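Local coordinates for putative immunoglobulin-blocking virulence protein (Mycoplasma mycoides subsp. capri, PDB 7ADK) that is a putative virulence protein that probably binds host antibodies and blocks their action, although its function is not firmly established, at residues N257-L262 with A289-S294; M575-R580 with R636-L641; L609-V614 with K621-D626. All blocks are in the same frame, centred on the assembly; numbering follows the deposited sequence.

Overall arrangement
Interaction 1 comes first along the chain and stands apart, on the opposite side of the chain's centre from the other two; its centre is about 55 Å from that of interaction 2 and about 63 Å from that of interaction 3. Interactions 2 and 3 have centres about 10 Å apart, and 609-626 is nested inside the loop that 575-580 and 636-641 close. Both reach one parallel sheet, in which strands 608-610 and 640-643 are neighbours. Helix 567-579 supplies 575-580 and packs on L609, L623 and F625. Backbone bonds between R636 and F625 and between L609 and E640 tie them into one core, whereas interaction 1 is loop packing in a distant, helix-rich part.

Interaction 1 of 3, residues N257-L262 with A289-S294; sequences NVINFL and ANLDQS
D292 OD1 lies beside the backbone of L262 and accepts a hydrogen bond from the backbone N of S264, two residues further on. The other carboxylate oxygen, OD2, makes a salt bridge with K295. Aspartate suits this place because its short side chain offers one oxygen to each partner. The group gets there with CG lodged between the backbone N and the carbonyl carbon (chi1 49°), a turn that brings the carboxylate to L262. S264 adds a second tie, its OG bonding to N290 O, while the contact between the two segments themselves is van der Waals packing.

L291 packs its branch carbon CG and methyl CD1 against the carbonyl oxygen of L262, the CG at 3.4 Å from L262 O. Its one apolar side-chain contact across the two segments is made by CD1, which faces I259 CD1 at 4.3 Å. I259 extends toward L291 because its CG1 lies anti to the backbone N (chi1 -174°), which carries the terminal methyl out from the main chain. The compact aliphatic side chains of I259 and L262 are buried by M252 of helix 247-253, with Y270 on I259 and F296 on L262 and L291.

Segment 257-262 is folded by two i to i-3 bonds, F261 N to V258 O at 3.1 Å and L262 N to I259 O at 3.2 Å. This is a short 3-10 turn in the loop after helix 247-253, packed on the loop between helices 280-288 and 301-308: loop-to-loop packing within a helical lobe.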
ATOM      1  N   ASN A 257      50.169  -8.913 -18.435  1.00100.69           N
ATOM      2  CA  ASN A 257      51.618  -9.129 -18.538  1.00100.69           C
ATOM      3  C   ASN A 257      52.359  -9.157 -17.178  1.00100.69           C
ATOM      4  O   ASN A 257      53.554  -8.871 -17.120  1.00100.69           O
ATOM      5  CB  ASN A 257      52.277  -8.211 -19.596  1.00100.69           C
ATOM      6  CG  ASN A 257      51.736  -8.334 -21.006  1.00100.69           C
ATOM      7  OD1 ASN A 257      50.548  -8.383 -21.265  1.00100.69           O
ATOM      8  ND2 ASN A 257      52.599  -8.365 -21.984  1.00100.69           N
ATOM      9  N   VAL A 258      51.670  -9.509 -16.085  1.00 99.78           N
ATOM     10  CA  VAL A 258      52.239  -9.581 -14.726  1.00 99.78           C
ATOM     11  C   VAL A 258      52.030 -10.935 -14.037  1.00 99.78           C
ATOM     12  O   VAL A 258      52.932 -11.380 -13.328  1.00 99.78           O
ATOM     13  CB  VAL A 258      51.707  -8.436 -13.843  1.00 99.78           C
ATOM     14  CG1 VAL A 258      52.327  -8.455 -12.443  1.00 99.78           C
ATOM     15  CG2 VAL A 258      52.034  -7.061 -14.435  1.00 99.78           C
ATOM     16  N   ILE A 259      50.891 -11.614 -14.241  1.00 96.29           N
ATOM     17  CA  ILE A 259      50.450 -12.745 -13.383  1.00 96.29           C
ATOM     18  C   ILE A 259      51.484 -13.861 -13.198  1.00 96.29           C
ATOM     19  O   ILE A 259      51.559 -14.462 -12.128  1.00 96.29           O
ATOM     20  CB  ILE A 259      49.106 -13.319 -13.879  1.00 96.29           C
ATOM     21  CG1 ILE A 259      48.499 -14.392 -12.959  1.00 96.29           C
ATOM     22  CG2 ILE A 259      49.224 -13.942 -15.277  1.00 96.29           C
ATOM     23  CD1 ILE A 259      48.136 -13.931 -11.576  1.00 96.29           C
ATOM     24  N   ASN A 260      52.324 -14.119 -14.200  1.00 97.44           N
ATOM     25  CA  ASN A 260      53.263 -15.232 -14.157  1.00 97.44           C
ATOM     26  C   ASN A 260      54.336 -15.080 -13.067  1.00 97.44           C
ATOM     27  O   ASN A 260      54.816 -16.079 -12.549  1.00 97.44           O
ATOM     28  CB  ASN A 260      53.880 -15.416 -15.546  1.00 97.44           C
ATOM     29  CG  ASN A 260      54.556 -16.765 -15.673  1.00 97.44           C
ATOM     30  OD1 ASN A 260      54.008 -17.790 -15.316  1.00 97.44           O
ATOM     31  ND2 ASN A 260      55.750 -16.816 -16.182  1.00 97.44           N
ATOM     32  N   PHE A 261      54.680 -13.865 -12.641  1.00 96.22           N
ATOM     33  CA  PHE A 261      55.665 -13.657 -11.572  1.00 96.22           C
ATOM     34  C   PHE A 261      55.159 -13.981 -10.154  1.00 96.22           C
ATOM     35  O   PHE A 261      55.950 -13.982  -9.213  1.00 96.22           O
ATOM     36  CB  PHE A 261      56.235 -12.240 -11.687  1.00 96.22           C
ATOM     37  CG  PHE A 261      57.103 -12.052 -12.911  1.00 96.22           C
ATOM     38  CD1 PHE A 261      58.344 -12.706 -12.979  1.00 96.22           C
ATOM     39  CD2 PHE A 261      56.672 -11.264 -13.991  1.00 96.22           C
ATOM     40  CE1 PHE A 261      59.154 -12.561 -14.116  1.00 96.22           C
ATOM     41  CE2 PHE A 261      57.487 -11.110 -15.122  1.00 96.22           C
ATOM     42  CZ  PHE A 261      58.728 -11.758 -15.184  1.00 96.22           C
ATOM     43  N   LEU A 262      53.863 -14.276  -9.987  1.00 91.09           N
ATOM     44  CA  LEU A 262      53.189 -14.507  -8.697  1.00 91.09           C
ATOM     45  C   LEU A 262      52.370 -15.815  -8.741  1.00 91.09           C
ATOM     46  O   LEU A 262      51.169 -15.823  -8.491  1.00 91.09           O
ATOM     47  CB  LEU A 262      52.366 -13.257  -8.285  1.00 91.09           C
ATOM     48  CG  LEU A 262      53.143 -11.921  -8.197  1.00 91.09           C
ATOM     49  CD1 LEU A 262      53.005 -11.075  -9.467  1.00 91.09           C
ATOM     50  CD2 LEU A 262      52.626 -11.054  -7.055  1.00 91.09           C
ATOM     51  N   ALA A 289      44.363 -20.895  -6.765  1.00 83.36           N
ATOM     52  CA  ALA A 289      44.794 -22.148  -6.145  1.00 83.36           C
ATOM     53  C   ALA A 289      46.295 -22.487  -6.329  1.00 83.36           C
ATOM     54  O   ALA A 289      46.742 -23.524  -5.845  1.00 83.36           O
ATOM     55  CB  ALA A 289      43.890 -23.264  -6.647  1.00 83.36           C
ATOM     56  N   ASN A 290      47.084 -21.644  -7.015  1.00 83.54           N
ATOM     57  CA  ASN A 290      48.520 -21.803  -7.265  1.00 83.54           C
ATOM     58  C   ASN A 290      49.361 -20.517  -7.099  1.00 83.54           C
ATOM     59  O   ASN A 290      50.523 -20.513  -7.489  1.00 83.54           O
ATOM     60  CB  ASN A 290      48.705 -22.369  -8.669  1.00 83.54           C
ATOM     61  CG  ASN A 290      48.228 -23.791  -8.852  1.00 83.54           C
ATOM     62  OD1 ASN A 290      48.907 -24.750  -8.558  1.00 83.54           O
ATOM     63  ND2 ASN A 290      47.087 -23.977  -9.422  1.00 83.54           N
ATOM     64  N   LEU A 291      48.812 -19.435  -6.538  1.00 84.46           N
ATOM     65  CA  LEU A 291      49.541 -18.230  -6.119  1.00 84.46           C
ATOM     66  C   LEU A 291      50.490 -18.558  -4.944  1.00 84.46           C
ATOM     67  O   LEU A 291      50.101 -19.269  -4.022  1.00 84.46           O
ATOM     68  CB  LEU A 291      48.514 -17.150  -5.694  1.00 84.46           C
ATOM     69  CG  LEU A 291      48.387 -15.925  -6.613  1.00 84.46           C
ATOM     70  CD1 LEU A 291      47.814 -16.248  -7.980  1.00 84.46           C
ATOM     71  CD2 LEU A 291      47.483 -14.872  -5.998  1.00 84.46           C
ATOM     72  N   ASP A 292      51.702 -18.004  -4.917  1.00 89.98           N
ATOM     73  CA  ASP A 292      52.624 -18.078  -3.778  1.00 89.98           C
ATOM     74  C   ASP A 292      52.543 -16.864  -2.835  1.00 89.98           C
ATOM     75  O   ASP A 292      52.953 -15.752  -3.163  1.00 89.98           O
ATOM     76  CB  ASP A 292      54.073 -18.398  -4.216  1.00 89.98           C
ATOM     77  CG  ASP A 292      54.689 -17.582  -5.366  1.00 89.98           C
ATOM     78  OD1 ASP A 292      53.959 -17.110  -6.265  1.00 89.98           O
ATOM     79  OD2 ASP A 292      55.938 -17.553  -5.470  1.00 89.98           O
ATOM     80  N   GLN A 293      52.077 -17.116  -1.607  1.00 85.70           N
ATOM     81  CA  GLN A 293      51.928 -16.147  -0.517  1.00 85.70           C
ATOM     82  C   GLN A 293      53.200 -15.322  -0.257  1.00 85.70           C
ATOM     83  O   GLN A 293      53.129 -14.137   0.069  1.00 85.70           O
ATOM     84  CB  GLN A 293      51.477 -16.932   0.731  1.00 85.70           C
ATOM     85  CG  GLN A 293      51.515 -16.117   2.029  1.00 85.70           C
ATOM     86  CD  GLN A 293      50.683 -16.656   3.183  1.00 85.70           C
ATOM     87  OE1 GLN A 293      49.943 -17.619   3.090  1.00 85.70           O
ATOM     88  NE2 GLN A 293      50.756 -16.043   4.326  1.00 85.70           N
ATOM     89  N   SER A 294      54.372 -15.922  -0.444  1.00 87.56           N
ATOM     90  CA  SER A 294      55.685 -15.311  -0.237  1.00 87.56           C
ATOM     91  C   SER A 294      56.005 -14.134  -1.166  1.00 87.56           C
ATOM     92  O   SER A 294      56.901 -13.356  -0.851  1.00 87.56           O
ATOM     93  CB  SER A 294      56.751 -16.391  -0.359  1.00 87.56           C
ATOM     94  OG  SER A 294      56.564 -17.128  -1.530  1.00 87.56           O
TER

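Interaction 2 of 3, residues M575-R580 with R636-L641; sequences MVYYAR and RKITEL
R636 reaches across to Y577 side-on and sends two nitrogens to its one carbonyl oxygen: NH1 lies 2.8 Å from Y577 O in a fairly straight bond, and NE is 3.2 Å from Y577 O in a more bent one. The oxygen lies almost in the guanidinium plane, and this double grip fixes the rotation of the group. NH1 has a second acceptor in L600 O.

In R636 the first torsion, with CG anti to the carbonyl carbon, sets CG against the Y577 side chain, 3.8 Å from CG of Y577; the bend at chi2 (-44°) then turns CD and the guanidinium on to Y577 O and Y578. There the guanidinium lies flat on the Y578 ring, centres 4.6 Å apart and planes 21° apart, with NE over the face: a cation-pi stack. Y578 has the same first torsion (chi1 -62°), from which its ring swings over to R636. Tyrosine suits both helix positions, since each ring packs while its hydroxyl finds a backbone oxygen, P606 O for Y577 and E634 O for Y578. I638 adds its CG2, 4.1 Å from Y577 OH.

The helix end itself is widened, R580 N bonding to M575 O at 2.8 Å in a pi-type turn. Helix 567-579 is the crossover helix of a beta-alpha-beta unit between parallel strands 553-555 and 608-610, and long, multiply donating R636 bonds its C-terminal end to the chain entering the next parallel strand, 640-643.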
ATOM      1  N   MET A 575      17.375  22.436  21.598  1.00 63.09           N
ATOM      2  CA  MET A 575      17.633  21.216  22.372  1.00 63.09           C
ATOM      3  C   MET A 575      18.250  20.129  21.500  1.00 63.09           C
ATOM      4  O   MET A 575      19.313  19.588  21.790  1.00 63.09           O
ATOM      5  CB  MET A 575      16.344  20.686  23.022  1.00 63.09           C
ATOM      6  CG  MET A 575      16.706  19.744  24.168  1.00 63.09           C
ATOM      7  SD  MET A 575      15.372  18.748  24.847  1.00 63.09           S
ATOM      8  CE  MET A 575      15.318  17.458  23.608  1.00 63.09           C
ATOM      9  N   VAL A 576      17.620  19.869  20.366  1.00 58.34           N
ATOM     10  CA  VAL A 576      18.060  18.875  19.395  1.00 58.34           C
ATOM     11  C   VAL A 576      19.255  19.372  18.586  1.00 58.34           C
ATOM     12  O   VAL A 576      20.267  18.691  18.457  1.00 58.34           O
ATOM     13  CB  VAL A 576      16.886  18.538  18.480  1.00 58.34           C
ATOM     14  CG1 VAL A 576      17.264  17.453  17.508  1.00 58.34           C
ATOM     15  CG2 VAL A 576      15.687  18.095  19.291  1.00 58.34           C
ATOM     16  N   TYR A 577      19.154  20.583  18.046  1.00 58.67           N
ATOM     17  CA  TYR A 577      20.126  21.095  17.098  1.00 58.67           C
ATOM     18  C   TYR A 577      21.454  21.509  17.731  1.00 58.67           C
ATOM     19  O   TYR A 577      22.430  21.548  16.991  1.00 58.67           O
ATOM     20  CB  TYR A 577      19.474  22.206  16.258  1.00 58.67           C
ATOM     21  CG  TYR A 577      18.324  21.789  15.326  1.00 58.67           C
ATOM     22  CD1 TYR A 577      18.113  20.440  14.979  1.00 58.67           C
ATOM     23  CD2 TYR A 577      17.465  22.761  14.770  1.00 58.67           C
ATOM     24  CE1 TYR A 577      17.085  20.068  14.107  1.00 58.67           C
ATOM     25  CE2 TYR A 577      16.420  22.388  13.900  1.00 58.67           C
ATOM     26  CZ  TYR A 577      16.226  21.035  13.565  1.00 58.67           C
ATOM     27  OH  TYR A 577      15.237  20.658  12.715  1.00 58.67           O
ATOM     28  N   TYR A 578      21.555  21.776  19.040  1.00 63.18           N
ATOM     29  CA  TYR A 578      22.821  22.175  19.693  1.00 63.18           C
ATOM     30  C   TYR A 578      22.979  21.799  21.174  1.00 63.18           C
ATOM     31  O   TYR A 578      24.054  21.346  21.543  1.00 63.18           O
ATOM     32  CB  TYR A 578      23.070  23.681  19.559  1.00 63.18           C
ATOM     33  CG  TYR A 578      23.218  24.194  18.140  1.00 63.18           C
ATOM     34  CD1 TYR A 578      24.408  23.959  17.429  1.00 63.18           C
ATOM     35  CD2 TYR A 578      22.155  24.869  17.521  1.00 63.18           C
ATOM     36  CE1 TYR A 578      24.528  24.389  16.095  1.00 63.18           C
ATOM     37  CE2 TYR A 578      22.268  25.292  16.189  1.00 63.18           C
ATOM     38  CZ  TYR A 578      23.456  25.059  15.476  1.00 63.18           C
ATOM     39  OH  TYR A 578      23.536  25.474  14.193  1.00 63.18           O
ATOM     40  N   ALA A 579      21.977  21.972  22.033  1.00 61.31           N
ATOM     41  CA  ALA A 579      22.165  21.811  23.479  1.00 61.31           C
ATOM     42  C   ALA A 579      22.338  20.345  23.930  1.00 61.31           C
ATOM     43  O   ALA A 579      23.023  20.082  24.915  1.00 61.31           O
ATOM     44  CB  ALA A 579      21.012  22.482  24.219  1.00 61.31           C
ATOM     45  N   ARG A 580      21.753  19.380  23.214  1.00 60.55           N
ATOM     46  CA  ARG A 580      21.931  17.932  23.420  1.00 60.55           C
ATOM     47  C   ARG A 580      22.443  17.227  22.158  1.00 60.55           C
ATOM     48  O   ARG A 580      22.418  16.009  22.059  1.00 60.55           O
ATOM     49  CB  ARG A 580      20.643  17.304  23.977  1.00 60.55           C
ATOM     50  CG  ARG A 580      20.323  17.762  25.400  1.00 60.55           C
ATOM     51  CD  ARG A 580      18.971  17.266  25.916  1.00 60.55           C
ATOM     52  NE  ARG A 580      19.012  15.854  26.303  1.00 60.55           N
ATOM     53  CZ  ARG A 580      17.996  15.106  26.691  1.00 60.55           C
ATOM     54  NH1 ARG A 580      18.198  13.879  27.024  1.00 60.55           N
ATOM     55  NH2 ARG A 580      16.774  15.540  26.783  1.00 60.55           N
ATOM     56  N   ARG A 636      21.911  25.121  10.891  1.00 63.44           N
ATOM     57  CA  ARG A 636      21.058  24.033  10.378  1.00 63.44           C
ATOM     58  C   ARG A 636      20.234  24.457   9.159  1.00 63.44           C
ATOM     59  O   ARG A 636      19.812  25.603   9.076  1.00 63.44           O
ATOM     60  CB  ARG A 636      20.139  23.492  11.487  1.00 63.44           C
ATOM     61  CG  ARG A 636      20.816  23.114  12.808  1.00 63.44           C
ATOM     62  CD  ARG A 636      22.101  22.330  12.600  1.00 63.44           C
ATOM     63  NE  ARG A 636      22.691  21.830  13.845  1.00 63.44           N
ATOM     64  CZ  ARG A 636      23.723  21.017  13.914  1.00 63.44           C
ATOM     65  NH1 ARG A 636      24.149  20.610  15.055  1.00 63.44           N
ATOM     66  NH2 ARG A 636      24.374  20.601  12.876  1.00 63.44           N
ATOM     67  N   LYS A 637      19.933  23.531   8.248  1.00 61.73           N
ATOM     68  CA  LYS A 637      19.002  23.735   7.124  1.00 61.73           C
ATOM     69  C   LYS A 637      17.992  22.597   7.077  1.00 61.73           C
ATOM     70  O   LYS A 637      18.370  21.436   7.187  1.00 61.73           O
ATOM     71  CB  LYS A 637      19.771  23.822   5.791  1.00 61.73           C
ATOM     72  CG  LYS A 637      20.765  24.979   5.630  1.00 61.73           C
ATOM     73  CD  LYS A 637      20.068  26.337   5.633  1.00 61.73           C
ATOM     74  CE  LYS A 637      21.022  27.517   5.428  1.00 61.73           C
ATOM     75  NZ  LYS A 637      21.364  27.757   4.015  1.00 61.73           N
ATOM     76  N   ILE A 638      16.707  22.907   6.954  1.00 58.26           N
ATOM     77  CA  ILE A 638      15.658  21.881   6.934  1.00 58.26           C
ATOM     78  C   ILE A 638      15.395  21.437   5.500  1.00 58.26           C
ATOM     79  O   ILE A 638      15.567  22.214   4.565  1.00 58.26           O
ATOM     80  CB  ILE A 638      14.399  22.310   7.719  1.00 58.26           C
ATOM     81  CG1 ILE A 638      13.599  23.415   7.021  1.00 58.26           C
ATOM     82  CG2 ILE A 638      14.790  22.686   9.155  1.00 58.26           C
ATOM     83  CD1 ILE A 638      12.286  23.771   7.717  1.00 58.26           C
ATOM     84  N   THR A 639      15.019  20.172   5.324  1.00 56.55           N
ATOM     85  CA  THR A 639      14.687  19.577   4.024  1.00 56.55           C
ATOM     86  C   THR A 639      13.191  19.550   3.768  1.00 56.55           C
ATOM     87  O   THR A 639      12.758  19.443   2.628  1.00 56.55           O
ATOM     88  CB  THR A 639      15.272  18.163   3.865  1.00 56.55           C
ATOM     89  OG1 THR A 639      14.704  17.242   4.755  1.00 56.55           O
ATOM     90  CG2 THR A 639      16.782  18.080   4.031  1.00 56.55           C
ATOM     91  N   GLU A 640      12.378  19.670   4.808  1.00 57.09           N
ATOM     92  CA  GLU A 640      10.941  19.465   4.750  1.00 57.09           C
ATOM     93  C   GLU A 640      10.215  20.284   5.817  1.00 57.09           C
ATOM     94  O   GLU A 640      10.685  20.393   6.948  1.00 57.09           O
ATOM     95  CB  GLU A 640      10.666  17.971   4.892  1.00 57.09           C
ATOM     96  CG  GLU A 640       9.223  17.590   4.613  1.00 57.09           C
ATOM     97  CD  GLU A 640       9.123  16.097   4.307  1.00 57.09           C
ATOM     98  OE1 GLU A 640       8.586  15.717   3.245  1.00 57.09           O
ATOM     99  OE2 GLU A 640       9.602  15.280   5.118  1.00 57.09           O
ATOM    100  N   LEU A 641       9.055  20.833   5.457  1.00 55.04           N
ATOM    101  CA  LEU A 641       8.220  21.673   6.302  1.00 55.04           C
ATOM    102  C   LEU A 641       6.750  21.320   6.109  1.00 55.04           C
ATOM    103  O   LEU A 641       6.184  21.617   5.072  1.00 55.04           O
ATOM    104  CB  LEU A 641       8.493  23.140   5.935  1.00 55.04           C
ATOM    105  CG  LEU A 641       7.633  24.163   6.690  1.00 55.04           C
ATOM    106  CD1 LEU A 641       7.972  24.197   8.173  1.00 55.04           C
ATOM    107  CD2 LEU A 641       7.817  25.547   6.094  1.00 55.04           C
TER

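Interaction 3 of 3, residues L609-V614 with K621-D626; sequences LDFSRV and KGLRFD
L609 and F611 meet F625 and L623 through side chains alone, over an unusually wide gap between the backbones: the nearest CA atoms, those of L609 and L623, are 11.2 Å apart. The contact lies against the helix of a beta-alpha-beta unit, made of strand 553-555, helix 567-579 and strand 608-610, where the loop that follows strand 608-610 comes back past the strand's end. The helix lines this buried core, with L573 on L609, I569 on L623 and Y577 on F625.

Two pairs carry the contact, each approaching from opposite directions. L609 sends its methyl CD1 to the edge of the F625 ring, in the ring plane, 3.8 Å from CZ of F625 and as far from CE2. In the other pair the roles are exchanged: F611 provides the ring, and its CZ is 3.6 Å from CD1 of L623, met obliquely. With CG of L623 anti to the carbonyl carbon (chi1 -58°) and the chain then extended, this methyl reaches out to the phenyl ring. Leucine and phenylalanine suit the place because their side chains reach far enough to meet midway between backbones this far apart.

The loop is fixed from the helix by N570, whose side-chain amide accepts from R624 N and donates to G622 O; the positive phi of G622 (76°) is one that glycine readily adopts. On the strand side a type I turn runs from F611 to V614, closed by V614 N to F611 O at 3.0 Å. Just before it D610 makes an Asx turn: its OD1 accepts S612 N at 3.0 Å from above the carboxylate plane, and takes S612 OG at 2.6 Å on its syn lone pair.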
ATOM      1  N   LEU A 609      10.616  19.527   9.908  1.00 50.70           N
ATOM      2  CA  LEU A 609       9.726  20.205  10.855  1.00 50.70           C
ATOM      3  C   LEU A 609       8.262  19.982  10.498  1.00 50.70           C
ATOM      4  O   LEU A 609       7.835  20.281   9.393  1.00 50.70           O
ATOM      5  CB  LEU A 609      10.023  21.711  10.923  1.00 50.70           C
ATOM      6  CG  LEU A 609      11.125  22.112  11.910  1.00 50.70           C
ATOM      7  CD1 LEU A 609      11.435  23.586  11.731  1.00 50.70           C
ATOM      8  CD2 LEU A 609      10.699  21.921  13.356  1.00 50.70           C
ATOM      9  N   ASP A 610       7.477  19.516  11.460  1.00 59.44           N
ATOM     10  CA  ASP A 610       6.027  19.372  11.355  1.00 59.44           C
ATOM     11  C   ASP A 610       5.298  20.325  12.319  1.00 59.44           C
ATOM     12  O   ASP A 610       5.467  20.267  13.537  1.00 59.44           O
ATOM     13  CB  ASP A 610       5.653  17.900  11.575  1.00 59.44           C
ATOM     14  CG  ASP A 610       4.142  17.667  11.620  1.00 59.44           C
ATOM     15  OD1 ASP A 610       3.409  18.356  10.885  1.00 59.44           O
ATOM     16  OD2 ASP A 610       3.667  16.836  12.420  1.00 59.44           O
ATOM     17  N   PHE A 611       4.449  21.184  11.767  1.00 62.93           N
ATOM     18  CA  PHE A 611       3.580  22.093  12.496  1.00 62.93           C
ATOM     19  C   PHE A 611       2.089  21.779  12.316  1.00 62.93           C
ATOM     20  O   PHE A 611       1.248  22.593  12.659  1.00 62.93           O
ATOM     21  CB  PHE A 611       3.956  23.536  12.152  1.00 62.93           C
ATOM     22  CG  PHE A 611       5.364  23.937  12.549  1.00 62.93           C
ATOM     23  CD1 PHE A 611       5.728  23.958  13.905  1.00 62.93           C
ATOM     24  CD2 PHE A 611       6.295  24.342  11.583  1.00 62.93           C
ATOM     25  CE1 PHE A 611       6.995  24.412  14.297  1.00 62.93           C
ATOM     26  CE2 PHE A 611       7.568  24.789  11.972  1.00 62.93           C
ATOM     27  CZ  PHE A 611       7.918  24.824  13.332  1.00 62.93           C
ATOM     28  N   SER A 612       1.714  20.591  11.843  1.00 66.60           N
ATOM     29  CA  SER A 612       0.318  20.173  11.637  1.00 66.60           C
ATOM     30  C   SER A 612      -0.585  20.243  12.874  1.00 66.60           C
ATOM     31  O   SER A 612      -1.786  20.460  12.754  1.00 66.60           O
ATOM     32  CB  SER A 612       0.275  18.735  11.142  1.00 66.60           C
ATOM     33  OG  SER A 612       1.028  18.604   9.969  1.00 66.60           O
ATOM     34  N   ARG A 613      -0.041  20.065  14.080  1.00 72.81           N
ATOM     35  CA  ARG A 613      -0.820  20.158  15.324  1.00 72.81           C
ATOM     36  C   ARG A 613      -0.953  21.591  15.840  1.00 72.81           C
ATOM     37  O   ARG A 613      -1.778  21.813  16.712  1.00 72.81           O
ATOM     38  CB  ARG A 613      -0.213  19.264  16.409  1.00 72.81           C
ATOM     39  CG  ARG A 613      -0.150  17.777  16.056  1.00 72.81           C
ATOM     40  CD  ARG A 613       0.610  17.035  17.143  1.00 72.81           C
ATOM     41  NE  ARG A 613       0.869  15.638  16.798  1.00 72.81           N
ATOM     42  CZ  ARG A 613       1.812  14.864  17.290  1.00 72.81           C
ATOM     43  NH1 ARG A 613       2.662  15.276  18.169  1.00 72.81           N
ATOM     44  NH2 ARG A 613       1.929  13.647  16.898  1.00 72.81           N
ATOM     45  N   VAL A 614      -0.178  22.557  15.339  1.00 68.70           N
ATOM     46  CA  VAL A 614      -0.069  23.914  15.898  1.00 68.70           C
ATOM     47  C   VAL A 614      -0.464  24.953  14.858  1.00 68.70           C
ATOM     48  O   VAL A 614       0.317  25.382  14.012  1.00 68.70           O
ATOM     49  CB  VAL A 614       1.294  24.128  16.578  1.00 68.70           C
ATOM     50  CG1 VAL A 614       2.519  23.743  15.756  1.00 68.70           C
ATOM     51  CG2 VAL A 614       1.484  25.554  17.070  1.00 68.70           C
ATOM     52  N   LYS A 621       8.898  32.241  10.227  1.00 70.57           N
ATOM     53  CA  LYS A 621       8.991  33.485  11.013  1.00 70.57           C
ATOM     54  C   LYS A 621       9.244  33.154  12.487  1.00 70.57           C
ATOM     55  O   LYS A 621       8.573  32.300  13.048  1.00 70.57           O
ATOM     56  CB  LYS A 621       7.707  34.325  10.868  1.00 70.57           C
ATOM     57  CG  LYS A 621       7.830  35.724  11.496  1.00 70.57           C
ATOM     58  CD  LYS A 621       6.498  36.466  11.648  1.00 70.57           C
ATOM     59  CE  LYS A 621       5.787  36.192  12.970  1.00 70.57           C
ATOM     60  NZ  LYS A 621       6.396  36.923  14.104  1.00 70.57           N
ATOM     61  N   GLY A 622      10.173  33.856  13.123  1.00 70.71           N
ATOM     62  CA  GLY A 622      10.440  33.757  14.556  1.00 70.71           C
ATOM     63  C   GLY A 622      11.219  32.521  14.986  1.00 70.71           C
ATOM     64  O   GLY A 622      11.376  32.297  16.175  1.00 70.71           O
ATOM     65  N   LEU A 623      11.717  31.700  14.055  1.00 69.22           N
ATOM     66  CA  LEU A 623      12.456  30.461  14.310  1.00 69.22           C
ATOM     67  C   LEU A 623      13.959  30.631  14.027  1.00 69.22           C
ATOM     68  O   LEU A 623      14.351  31.103  12.960  1.00 69.22           O
ATOM     69  CB  LEU A 623      11.854  29.327  13.463  1.00 69.22           C
ATOM     70  CG  LEU A 623      10.358  29.033  13.670  1.00 69.22           C
ATOM     71  CD1 LEU A 623       9.971  27.799  12.863  1.00 69.22           C
ATOM     72  CD2 LEU A 623      10.005  28.765  15.128  1.00 69.22           C
ATOM     73  N   ARG A 624      14.814  30.227  14.972  1.00 71.37           N
ATOM     74  CA  ARG A 624      16.279  30.329  14.907  1.00 71.37           C
ATOM     75  C   ARG A 624      16.927  28.972  14.654  1.00 71.37           C
ATOM     76  O   ARG A 624      16.595  28.001  15.323  1.00 71.37           O
ATOM     77  CB  ARG A 624      16.801  30.969  16.197  1.00 71.37           C
ATOM     78  CG  ARG A 624      16.274  32.399  16.376  1.00 71.37           C
ATOM     79  CD  ARG A 624      16.875  33.099  17.593  1.00 71.37           C
ATOM     80  NE  ARG A 624      16.373  32.549  18.864  1.00 71.37           N
ATOM     81  CZ  ARG A 624      15.319  32.957  19.540  1.00 71.37           C
ATOM     82  NH1 ARG A 624      15.051  32.477  20.707  1.00 71.37           N
ATOM     83  NH2 ARG A 624      14.517  33.869  19.097  1.00 71.37           N
ATOM     84  N   PHE A 625      17.854  28.890  13.698  1.00 70.46           N
ATOM     85  CA  PHE A 625      18.523  27.639  13.298  1.00 70.46           C
ATOM     86  C   PHE A 625      20.037  27.666  13.540  1.00 70.46           C
ATOM     87  O   PHE A 625      20.747  26.807  13.027  1.00 70.46           O
ATOM     88  CB  PHE A 625      18.156  27.248  11.851  1.00 70.46           C
ATOM     89  CG  PHE A 625      16.687  26.920  11.615  1.00 70.46           C
ATOM     90  CD1 PHE A 625      15.774  27.963  11.412  1.00 70.46           C
ATOM     91  CD2 PHE A 625      16.225  25.594  11.626  1.00 70.46           C
ATOM     92  CE1 PHE A 625      14.412  27.696  11.200  1.00 70.46           C
ATOM     93  CE2 PHE A 625      14.857  25.327  11.448  1.00 70.46           C
ATOM     94  CZ  PHE A 625      13.950  26.374  11.230  1.00 70.46           C
ATOM     95  N   ASP A 626      20.546  28.604  14.342  1.00 79.56           N
ATOM     96  CA  ASP A 626      21.937  28.623  14.819  1.00 79.56           C
ATOM     97  C   ASP A 626      22.063  28.925  16.332  1.00 79.56           C
ATOM     98  O   ASP A 626      21.117  29.354  16.988  1.00 79.56           O
ATOM     99  CB  ASP A 626      22.826  29.498  13.928  1.00 79.56           C
ATOM    100  CG  ASP A 626      22.439  30.969  13.780  1.00 79.56           C
ATOM    101  OD1 ASP A 626      21.432  31.415  14.350  1.00 79.56           O
ATOM    102  OD2 ASP A 626      23.154  31.693  13.062  1.00 79.56           O
TER